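Local coordinates for protein cytochrome P450 monooxygenase (Rhodococcus sp. ECU0066, PDB 6KBH) that probably acts as a self-sufficient monooxygenase, combining a heme-containing P450 part with a reductase part that carries FMN and a [2Fe-2S] cluster, at residues Ala537-Asp541 with Trp550-Glu554; Gly508-Asp512 with Gln521-Cys525; Ile586-Pro590 with Val683-Ser687. All coordinates share one frame; numbering follows the deposited sequence.

Contact 1: residues Ala537-Asp541 with Trp550-Glu554; sequences AVLHD and WIHTE. With FMN (flavin mononucleotide), chain B.
One face of the His552 imidazole receives CB of His540, which sits 3.4 Å from the ring centroid, 28° off the ring normal and shifted toward the rim, a CH-pi contact. The two imidazoles meet obliquely, with centroids 4.3 Å apart and planes turned 59° against each other. CD2 of His540 is the ring atom that comes nearest to ND1 and CG of His552. The His552 side chain reaches the loop because its CG stands anti to its own carbonyl carbon (chi1 -61°), and its NE2 ends close to the Leu539 carbonyl carbon. Backbone N of His540 also lies near this NE2, but the angle is too poor for a hydrogen bond, so the histidines meet by van der Waals contact. In fold terms, the loop that follows strand 533-536 of the flavin-binding antiparallel barrel is here packed against helix 547-554, whose first residues, Gly547 and Ser548, donate backbone N-H groups to FMN. Deeper in, Val538 and Ile551 reach toward each other tip to tip, Val538 CG1 to Ile551 CG2 at 3.5 Å, while Val538 CG2 lies 3.7 Å from Ile551 CD1. Strand 489-496 continues this apolar layer, with Ile492 touching Ile551 and Leu490 touching His552. On the flavin side of the loop, Leu539 N approaches methyl C8M of FMN to 3.2 Å.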
loop_
_atom_site.group_PDB
_atom_site.type_symbol
_atom_site.label_atom_id
_atom_site.label_comp_id
_atom_site.label_asym_id
_atom_site.label_seq_id
_atom_site.Cartn_x
_atom_site.Cartn_y
_atom_site.Cartn_z
ATOM N N ALA A 537 25.748 8.414 12.165
ATOM C CA ALA A 537 26.186 9.026 13.418
ATOM C C ALA A 537 25.061 9.891 13.980
ATOM O O ALA A 537 25.035 11.097 13.745
ATOM C CB ALA A 537 27.465 9.831 13.210
ATOM N N VAL A 538 24.162 9.295 14.757
ATOM C CA VAL A 538 22.970 10.005 15.215
ATOM C C VAL A 538 23.300 10.872 16.425
ATOM O O VAL A 538 24.033 10.459 17.331
ATOM C CB VAL A 538 21.843 9.008 15.532
ATOM C CG1 VAL A 538 22.292 8.035 16.600
ATOM C CG2 VAL A 538 20.579 9.744 15.959
ATOM N N LEU A 539 22.754 12.087 16.439
ATOM C CA LEU A 539 22.877 13.005 17.564
ATOM C C LEU A 539 21.626 12.942 18.433
ATOM O O LEU A 539 20.505 12.857 17.922
ATOM C CB LEU A 539 23.103 14.441 17.073
ATOM C CG LEU A 539 22.670 15.607 17.974
ATOM C CD1 LEU A 539 23.511 15.675 19.241
ATOM C CD2 LEU A 539 22.718 16.935 17.230
ATOM N N HIS A 540 21.827 12.975 19.751
ATOM C CA HIS A 540 20.723 13.104 20.702
ATOM C C HIS A 540 20.225 14.534 20.637
ATOM O O HIS A 540 20.803 15.433 21.252
ATOM C CB HIS A 540 21.167 12.763 22.121
ATOM C CG HIS A 540 20.072 12.225 22.992
ATOM N ND1 HIS A 540 18.828 12.812 23.078
ATOM C CD2 HIS A 540 20.047 11.169 23.839
ATOM C CE1 HIS A 540 18.080 12.131 23.928
ATOM N NE2 HIS A 540 18.796 11.128 24.403
ATOM N N ASP A 541 19.163 14.759 19.877
ATOM C CA ASP A 541 18.544 16.073 19.879
ATOM C C ASP A 541 18.026 16.373 21.278
ATOM O O ASP A 541 17.217 15.611 21.825
ATOM C CB ASP A 541 17.414 16.124 18.852
ATOM C CG ASP A 541 17.095 17.536 18.408
ATOM O OD1 ASP A 541 17.718 18.483 18.938
ATOM O OD2 ASP A 541 16.222 17.700 17.531
ATOM N N TRP A 550 14.944 7.479 21.046
ATOM C CA TRP A 550 14.833 6.028 20.961
ATOM C C TRP A 550 16.172 5.378 20.634
ATOM O O TRP A 550 16.533 4.353 21.227
ATOM C CB TRP A 550 13.790 5.620 19.919
ATOM C CG TRP A 550 13.634 4.138 19.903
ATOM C CD1 TRP A 550 12.826 3.394 20.709
ATOM C CD2 TRP A 550 14.365 3.206 19.094
ATOM N NE1 TRP A 550 12.987 2.057 20.435
ATOM C CE2 TRP A 550 13.926 1.916 19.449
ATOM C CE3 TRP A 550 15.336 3.338 18.097
ATOM C CZ2 TRP A 550 14.424 0.765 18.840
ATOM C CZ3 TRP A 550 15.829 2.195 17.494
ATOM C CH2 TRP A 550 15.372 0.926 17.868
ATOM N N ILE A 551 16.919 5.955 19.693
ATOM C CA ILE A 551 18.194 5.363 19.297
ATOM C C ILE A 551 19.172 5.360 20.464
ATOM O O ILE A 551 19.891 4.380 20.692
ATOM C CB ILE A 551 18.778 6.103 18.081
ATOM C CG1 ILE A 551 17.878 5.928 16.860
ATOM C CG2 ILE A 551 20.164 5.587 17.784
ATOM C CD1 ILE A 551 18.252 6.835 15.714
ATOM N N HIS A 552 19.210 6.453 21.223
ATOM C CA HIS A 552 20.127 6.546 22.353
ATOM C C HIS A 552 19.644 5.748 23.556
ATOM O O HIS A 552 20.466 5.228 24.318
ATOM C CB HIS A 552 20.314 8.009 22.756
ATOM C CG HIS A 552 20.907 8.866 21.683
ATOM N ND1 HIS A 552 22.059 9.598 21.866
ATOM C CD2 HIS A 552 20.513 9.097 20.409
ATOM C CE1 HIS A 552 22.346 10.246 20.751
ATOM N NE2 HIS A 552 21.421 9.963 19.854
ATOM N N THR A 553 18.329 5.639 23.741
ATOM C CA THR A 553 17.791 5.108 24.986
ATOM C C THR A 553 17.512 3.610 24.949
ATOM O O THR A 553 17.669 2.943 25.978
ATOM C CB THR A 553 16.515 5.871 25.377
ATOM O OG1 THR A 553 16.254 5.688 26.773
ATOM C CG2 THR A 553 15.300 5.404 24.575
ATOM N N GLU A 554 17.118 3.045 23.798
ATOM C CA GLU A 554 16.609 1.678 23.816
ATOM C C GLU A 554 17.113 0.815 22.662
ATOM O O GLU A 554 16.540 -0.253 22.410
ATOM C CB GLU A 554 15.076 1.679 23.821
ATOM C CG GLU A 554 14.470 1.572 25.212
ATOM C CD GLU A 554 12.960 1.665 25.195
ATOM O OE1 GLU A 554 12.414 2.279 24.254
ATOM O OE2 GLU A 554 12.318 1.125 26.120
HETATM N N1 FMN B . 17.247 14.711 8.192
HETATM C C2 FMN B . 16.968 14.729 6.880
HETATM O O2 FMN B . 15.827 15.147 6.500
HETATM N N3 FMN B . 17.845 14.319 5.955
HETATM C C4 FMN B . 19.055 13.875 6.353
HETATM O O4 FMN B . 19.962 13.456 5.437
HETATM C C4A FMN B . 19.374 13.848 7.710
HETATM N N5 FMN B . 20.581 13.403 8.092
HETATM C C5A FMN B . 20.873 13.377 9.397
HETATM C C6 FMN B . 22.125 12.914 9.758
HETATM C C7 FMN B . 22.479 12.869 11.086
HETATM C C7M FMN B . 23.905 12.324 11.347
HETATM C C8 FMN B . 21.589 13.291 12.081
HETATM C C8M FMN B . 21.933 13.253 13.556
HETATM C C9 FMN B . 20.336 13.770 11.714
HETATM C C9A FMN B . 19.960 13.805 10.368
HETATM N N10 FMN B . 18.748 14.259 9.979
HETATM C C10 FMN B . 18.444 14.279 8.651
HETATM C "C1'" FMN B . 17.714 14.701 10.967
HETATM C "C2'" FMN B . 16.890 13.550 11.485
HETATM O "O2'" FMN B . 16.071 12.987 10.544
HETATM C "C3'" FMN B . 16.047 13.972 12.661
HETATM O "O3'" FMN B . 15.205 15.062 12.393
HETATM C "C4'" FMN B . 16.926 14.266 13.896
HETATM O "O4'" FMN B . 17.935 13.392 14.234
HETATM C "C5'" FMN B . 16.078 14.299 15.203
HETATM O "O5'" FMN B . 15.052 13.287 15.356
HETATM P P FMN B . 13.944 13.508 16.447
HETATM O O1P FMN B . 12.708 12.724 16.090
HETATM O O2P FMN B . 14.412 13.043 17.789
HETATM O O3P FMN B . 13.646 14.974 16.497
#

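Contact 2: residues Gly508-Asp512 with Gln521-Cys525; sequences GSHID and QYSLC. With FMN (flavin mononucleotide), chain B.
Gln521 begins the segment 521-525 alongside Asp512: the two side chains run the same way, and Gln521 CG lies against carboxylate oxygen OD1 of Asp512. The other oxygen, OD2, is held by a salt bridge to Arg567. Backbone O of Gln521 accepts a hydrogen bond from ribityl O2' of FMN at 3.0 Å. Tyr522 next gives its N-H to Ile511 O, at 3.2 Å, and its own O takes a weak bond from Ile511 N. This is the antiparallel hairpin of strands 510-515 and 518-523 in the flavin-binding barrel, the two short segments 4.6 Å apart with directions 158° from each other. With CG anti to the carbonyl carbon (chi1 -57°), the phenol is brought up to the flavin with its CD1/CE1 edge, CD1 lying 3.1 Å from FMN C9, and its OH makes a weak bond to O4'. A phenylalanine in place of Tyr522 would probably leave ribityl O4' without this hydroxyl mate. Ser523 N then donates a bent hydrogen bond to FMN N5 at 3.3 Å. Leu524, already past the strand, bonds Ser509 O through its N at 3.2 Å, and its CD2 meets Ile511 CD1 at 3.4 Å as the two side chains cross at about a right angle. Arg520 to Ser523 fit the Arg-X-Tyr-Ser signature of the ferredoxin reductase family. An N-H bonded to N5, the atom where flavin redox chemistry is centred, would be expected to affect how readily the flavin takes up electrons.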
loop_
_atom_site.group_PDB
_atom_site.type_symbol
_atom_site.label_atom_id
_atom_site.label_comp_id
_atom_site.label_asym_id
_atom_site.label_seq_id
_atom_site.Cartn_x
_atom_site.Cartn_y
_atom_site.Cartn_z
ATOM N N GLY A 508 26.693 12.281 0.313
ATOM C CA GLY A 508 25.478 12.999 0.612
ATOM C C GLY A 508 24.258 12.123 0.772
ATOM O O GLY A 508 23.226 12.608 1.254
ATOM N N SER A 509 24.345 10.851 0.391
ATOM C CA SER A 509 23.206 9.951 0.503
ATOM C C SER A 509 22.852 9.698 1.964
ATOM O O SER A 509 23.698 9.766 2.860
ATOM C CB SER A 509 23.492 8.620 -0.197
ATOM O OG SER A 509 24.120 8.818 -1.451
ATOM N N HIS A 510 21.580 9.397 2.190
ATOM C CA HIS A 510 21.035 9.124 3.508
ATOM C C HIS A 510 20.257 7.817 3.456
ATOM O O HIS A 510 20.135 7.186 2.403
ATOM C CB HIS A 510 20.120 10.262 3.967
ATOM C CG HIS A 510 19.029 10.574 2.992
ATOM N ND1 HIS A 510 19.146 11.564 2.040
ATOM C CD2 HIS A 510 17.809 10.014 2.805
ATOM C CE1 HIS A 510 18.041 11.609 1.318
ATOM N NE2 HIS A 510 17.214 10.680 1.762
ATOM N N ILE A 511 19.715 7.406 4.602
ATOM C CA ILE A 511 18.775 6.293 4.633
ATOM C C ILE A 511 17.643 6.615 5.592
ATOM O O ILE A 511 17.792 7.400 6.528
ATOM C CB ILE A 511 19.390 4.953 5.066
ATOM C CG1 ILE A 511 20.839 4.823 4.671
ATOM C CG2 ILE A 511 18.706 3.826 4.359
ATOM C CD1 ILE A 511 21.453 3.676 5.391
ATOM N N ASP A 512 16.515 5.949 5.371
ATOM C CA ASP A 512 15.347 6.068 6.233
ATOM C C ASP A 512 15.288 4.840 7.136
ATOM O O ASP A 512 15.024 3.727 6.670
ATOM C CB ASP A 512 14.074 6.220 5.405
ATOM C CG ASP A 512 14.143 7.398 4.454
ATOM O OD1 ASP A 512 15.266 7.783 4.067
ATOM O OD2 ASP A 512 13.079 7.953 4.108
ATOM N N GLN A 521 15.779 10.011 8.828
ATOM C CA GLN A 521 16.884 9.824 7.899
ATOM C C GLN A 521 18.172 10.368 8.495
ATOM O O GLN A 521 18.171 11.416 9.144
ATOM C CB GLN A 521 16.621 10.503 6.554
ATOM C CG GLN A 521 15.239 10.263 5.999
ATOM C CD GLN A 521 14.425 11.532 5.948
ATOM O OE1 GLN A 521 14.703 12.428 5.150
ATOM N NE2 GLN A 521 13.422 11.624 6.812
ATOM N N TYR A 522 19.270 9.654 8.254
ATOM C CA TYR A 522 20.588 10.048 8.732
ATOM C C TYR A 522 21.613 9.780 7.638
ATOM O O TYR A 522 21.658 8.671 7.099
ATOM C CB TYR A 522 20.946 9.297 10.021
ATOM C CG TYR A 522 19.928 9.490 11.133
ATOM C CD1 TYR A 522 19.653 10.753 11.616
ATOM C CD2 TYR A 522 19.234 8.418 11.686
ATOM C CE1 TYR A 522 18.734 10.966 12.613
ATOM C CE2 TYR A 522 18.294 8.626 12.704
ATOM C CZ TYR A 522 18.055 9.914 13.155
ATOM O OH TYR A 522 17.150 10.206 14.150
ATOM N N SER A 523 22.426 10.791 7.314
ATOM C CA SER A 523 23.466 10.647 6.299
ATOM C C SER A 523 24.394 9.475 6.618
ATOM O O SER A 523 24.447 8.966 7.744
ATOM C CB SER A 523 24.282 11.936 6.185
ATOM O OG SER A 523 23.472 13.024 5.780
ATOM N N LEU A 524 25.130 9.042 5.598
ATOM C CA LEU A 524 26.047 7.912 5.712
ATOM C C LEU A 524 27.483 8.403 5.689
ATOM O O LEU A 524 27.959 8.916 4.668
ATOM C CB LEU A 524 25.798 6.898 4.605
ATOM C CG LEU A 524 24.413 6.317 4.808
ATOM C CD1 LEU A 524 23.761 6.096 3.471
ATOM C CD2 LEU A 524 24.560 5.048 5.600
ATOM N N CYS A 525 28.167 8.214 6.814
ATOM C CA CYS A 525 29.531 8.674 7.022
ATOM C C CYS A 525 30.527 7.529 7.048
ATOM O O CYS A 525 31.678 7.731 7.445
ATOM C CB CYS A 525 29.606 9.464 8.322
ATOM S SG CYS A 525 28.649 8.683 9.622
HETATM N N1 FMN B . 17.247 14.711 8.192
HETATM C C2 FMN B . 16.968 14.729 6.880
HETATM O O2 FMN B . 15.827 15.147 6.500
HETATM N N3 FMN B . 17.845 14.319 5.955
HETATM C C4 FMN B . 19.055 13.875 6.353
HETATM O O4 FMN B . 19.962 13.456 5.437
HETATM C C4A FMN B . 19.374 13.848 7.710
HETATM N N5 FMN B . 20.581 13.403 8.092
HETATM C C5A FMN B . 20.873 13.377 9.397
HETATM C C6 FMN B . 22.125 12.914 9.758
HETATM C C7 FMN B . 22.479 12.869 11.086
HETATM C C7M FMN B . 23.905 12.324 11.347
HETATM C C8 FMN B . 21.589 13.291 12.081
HETATM C C8M FMN B . 21.933 13.253 13.556
HETATM C C9 FMN B . 20.336 13.770 11.714
HETATM C C9A FMN B . 19.960 13.805 10.368
HETATM N N10 FMN B . 18.748 14.259 9.979
HETATM C C10 FMN B . 18.444 14.279 8.651
HETATM C "C1'" FMN B . 17.714 14.701 10.967
HETATM C "C2'" FMN B . 16.890 13.550 11.485
HETATM O "O2'" FMN B . 16.071 12.987 10.544
HETATM C "C3'" FMN B . 16.047 13.972 12.661
HETATM O "O3'" FMN B . 15.205 15.062 12.393
HETATM C "C4'" FMN B . 16.926 14.266 13.896
HETATM O "O4'" FMN B . 17.935 13.392 14.234
HETATM C "C5'" FMN B . 16.078 14.299 15.203
HETATM O "O5'" FMN B . 15.052 13.287 15.356
HETATM P P FMN B . 13.944 13.508 16.447
HETATM O O1P FMN B . 12.708 12.724 16.090
HETATM O O2P FMN B . 14.412 13.043 17.789
HETATM O O3P FMN B . 13.646 14.974 16.497
#

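Contact 3: residues Ile586-Pro590 with Val683-Ser687; sequences IGITP and VEHFS. With FMN (flavin mononucleotide), chain B.
Phe686 turns its ring toward Gly587 and Pro590 by setting CG anti to its carbonyl carbon (chi1 -73°), which also spreads the ring over the isoalloxazine of FMN. Ile586 comes up to it at about a right angle: its CG1 is anti to the backbone N (chi1 -166°) and runs to the flavin methyls, while CG2 takes the branch facing Phe686 CD2, 4.1 Å away. The site lies at the C-terminal ends of the strands of a five-stranded parallel sheet, the nucleotide-binding-type half of a ferredoxin reductase. Segment 586-590 follows strand 578-584 and turns into helix 588-601, while 683-687 ends strand 681-685, outermost in the sheet. Pro590 meets the Phe686 ring at its edge, CD to CZ at 3.9 Å, and Thr589 OG1 is at the edge too. One face of that ring carries FMN N5, 3.3 Å above its plane. In related reductases such an aromatic residue covers the flavin where nicotinamide would have to stack, and Phe686 is probably placed to do the same. Glu684 approaches the pyrimidine end of the flavin, OE2 lying 3.1 Å from FMN O4, and the same oxygen faces Pro590 CB. The turn before the helix is fixed by Ile586 O, which accepts from Thr589 N at 3.1 Å and also from Thr589 OG1 at 2.8 Å, the latter with a C=O...donor angle of 168°.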
loop_
_atom_site.group_PDB
_atom_site.type_symbol
_atom_site.label_atom_id
_atom_site.label_comp_id
_atom_site.label_asym_id
_atom_site.label_seq_id
_atom_site.Cartn_x
_atom_site.Cartn_y
_atom_site.Cartn_z
ATOM N N ILE A 586 26.240 18.320 13.658
ATOM C CA ILE A 586 26.173 16.989 13.064
ATOM C C ILE A 586 26.066 17.031 11.543
ATOM O O ILE A 586 26.163 15.987 10.889
ATOM C CB ILE A 586 25.014 16.194 13.713
ATOM C CG1 ILE A 586 25.155 14.724 13.360
ATOM C CG2 ILE A 586 23.669 16.753 13.284
ATOM C CD1 ILE A 586 26.083 13.967 14.261
ATOM N N GLY A 587 25.915 18.214 10.959
ATOM C CA GLY A 587 25.986 18.355 9.515
ATOM C C GLY A 587 27.305 17.877 8.936
ATOM O O GLY A 587 27.501 17.897 7.718
ATOM N N ILE A 588 28.218 17.443 9.810
ATOM C CA ILE A 588 29.501 16.901 9.380
ATOM C C ILE A 588 29.327 15.574 8.649
ATOM O O ILE A 588 30.172 15.199 7.825
ATOM C CB ILE A 588 30.439 16.760 10.594
ATOM C CG1 ILE A 588 31.843 16.336 10.153
ATOM C CG2 ILE A 588 29.869 15.775 11.605
ATOM C CD1 ILE A 588 32.536 17.346 9.267
ATOM N N THR A 589 28.239 14.846 8.915
ATOM C CA THR A 589 28.113 13.493 8.374
ATOM C C THR A 589 28.051 13.453 6.849
ATOM O O THR A 589 28.840 12.704 6.248
ATOM C CB THR A 589 26.912 12.782 9.008
ATOM O OG1 THR A 589 25.840 13.712 9.208
ATOM C CG2 THR A 589 27.312 12.177 10.345
ATOM N N PRO A 590 27.171 14.193 6.160
ATOM C CA PRO A 590 27.169 14.086 4.695
ATOM C C PRO A 590 28.374 14.740 4.045
ATOM O O PRO A 590 28.865 14.231 3.031
ATOM C CB PRO A 590 25.862 14.779 4.292
ATOM C CG PRO A 590 25.652 15.784 5.344
ATOM C CD PRO A 590 26.165 15.171 6.621
ATOM N N VAL A 683 22.747 23.066 -0.300
ATOM C CA VAL A 683 22.493 22.857 1.116
ATOM C C VAL A 683 21.672 21.590 1.281
ATOM O O VAL A 683 20.917 21.196 0.388
ATOM C CB VAL A 683 21.751 24.053 1.750
ATOM C CG1 VAL A 683 22.729 25.166 2.074
ATOM C CG2 VAL A 683 20.674 24.542 0.807
ATOM N N GLU A 684 21.837 20.940 2.427
ATOM C CA GLU A 684 20.949 19.870 2.853
ATOM C C GLU A 684 20.414 20.216 4.236
ATOM O O GLU A 684 21.188 20.445 5.173
ATOM C CB GLU A 684 21.659 18.510 2.879
ATOM C CG GLU A 684 20.927 17.449 3.694
ATOM C CD GLU A 684 21.053 16.049 3.110
ATOM O OE1 GLU A 684 20.417 15.770 2.070
ATOM O OE2 GLU A 684 21.772 15.219 3.705
ATOM N N HIS A 685 19.093 20.263 4.357
ATOM C CA HIS A 685 18.446 20.571 5.620
ATOM C C HIS A 685 18.193 19.291 6.405
ATOM O O HIS A 685 17.794 18.266 5.840
ATOM C CB HIS A 685 17.124 21.302 5.381
ATOM C CG HIS A 685 17.245 22.513 4.511
ATOM N ND1 HIS A 685 17.595 23.751 5.005
ATOM C CD2 HIS A 685 17.049 22.680 3.181
ATOM C CE1 HIS A 685 17.613 24.628 4.016
ATOM N NE2 HIS A 685 17.285 24.004 2.900
ATOM N N PHE A 686 18.445 19.355 7.711
ATOM C CA PHE A 686 18.093 18.283 8.633
ATOM C C PHE A 686 16.805 18.579 9.388
ATOM O O PHE A 686 16.317 17.722 10.132
ATOM C CB PHE A 686 19.230 18.036 9.630
ATOM C CG PHE A 686 20.425 17.341 9.037
ATOM C CD1 PHE A 686 20.578 17.224 7.664
ATOM C CD2 PHE A 686 21.396 16.798 9.857
ATOM C CE1 PHE A 686 21.672 16.579 7.127
ATOM C CE2 PHE A 686 22.498 16.161 9.325
ATOM C CZ PHE A 686 22.635 16.047 7.959
ATOM N N SER A 687 16.255 19.778 9.212
ATOM C CA SER A 687 15.009 20.211 9.819
ATOM C C SER A 687 14.172 20.872 8.736
ATOM O O SER A 687 14.665 21.193 7.651
ATOM C CB SER A 687 15.259 21.184 10.983
ATOM O OG SER A 687 16.293 20.714 11.832
HETATM N N1 FMN B . 17.247 14.711 8.192
HETATM C C2 FMN B . 16.968 14.729 6.880
HETATM O O2 FMN B . 15.827 15.147 6.500
HETATM N N3 FMN B . 17.845 14.319 5.955
HETATM C C4 FMN B . 19.055 13.875 6.353
HETATM O O4 FMN B . 19.962 13.456 5.437
HETATM C C4A FMN B . 19.374 13.848 7.710
HETATM N N5 FMN B . 20.581 13.403 8.092
HETATM C C5A FMN B . 20.873 13.377 9.397
HETATM C C6 FMN B . 22.125 12.914 9.758
HETATM C C7 FMN B . 22.479 12.869 11.086
HETATM C C7M FMN B . 23.905 12.324 11.347
HETATM C C8 FMN B . 21.589 13.291 12.081
HETATM C C8M FMN B . 21.933 13.253 13.556
HETATM C C9 FMN B . 20.336 13.770 11.714
HETATM C C9A FMN B . 19.960 13.805 10.368
HETATM N N10 FMN B . 18.748 14.259 9.979
HETATM C C10 FMN B . 18.444 14.279 8.651
HETATM C "C1'" FMN B . 17.714 14.701 10.967
HETATM C "C2'" FMN B . 16.890 13.550 11.485
HETATM O "O2'" FMN B . 16.071 12.987 10.544
HETATM C "C3'" FMN B . 16.047 13.972 12.661
HETATM O "O3'" FMN B . 15.205 15.062 12.393
HETATM C "C4'" FMN B . 16.926 14.266 13.896
HETATM O "O4'" FMN B . 17.935 13.392 14.234
HETATM C "C5'" FMN B . 16.078 14.299 15.203
HETATM O "O5'" FMN B . 15.052 13.287 15.356
HETATM P P FMN B . 13.944 13.508 16.447
HETATM O O1P FMN B . 12.708 12.724 16.090
HETATM O O2P FMN B . 14.412 13.043 17.789
HETATM O O3P FMN B . 13.646 14.974 16.497
#

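How the contacts relate
All three contacts meet at FMN. Contact 2 and contact 3 have centres about 9 Å apart and take the isoalloxazine from opposite sides, Tyr522 on one and Phe686 on the other, while contact 1, its centre about 15 Å from that of contact 2, reaches the flavin methyls. Ser523 OG joins the barrel to the second domain, 3.3 Å from Pro590 CB and 3.5 Å from Glu684 OE2. Ile551 CD1 packs on Tyr522 CE2 at 3.5 Å, and Ala537 CB lies 3.7 Å from Thr589 CG2. The side chain of Gln521 is about 6 Å from the [2Fe-2S] cluster and that of Glu684 about 12 Å, nearest atoms in both cases.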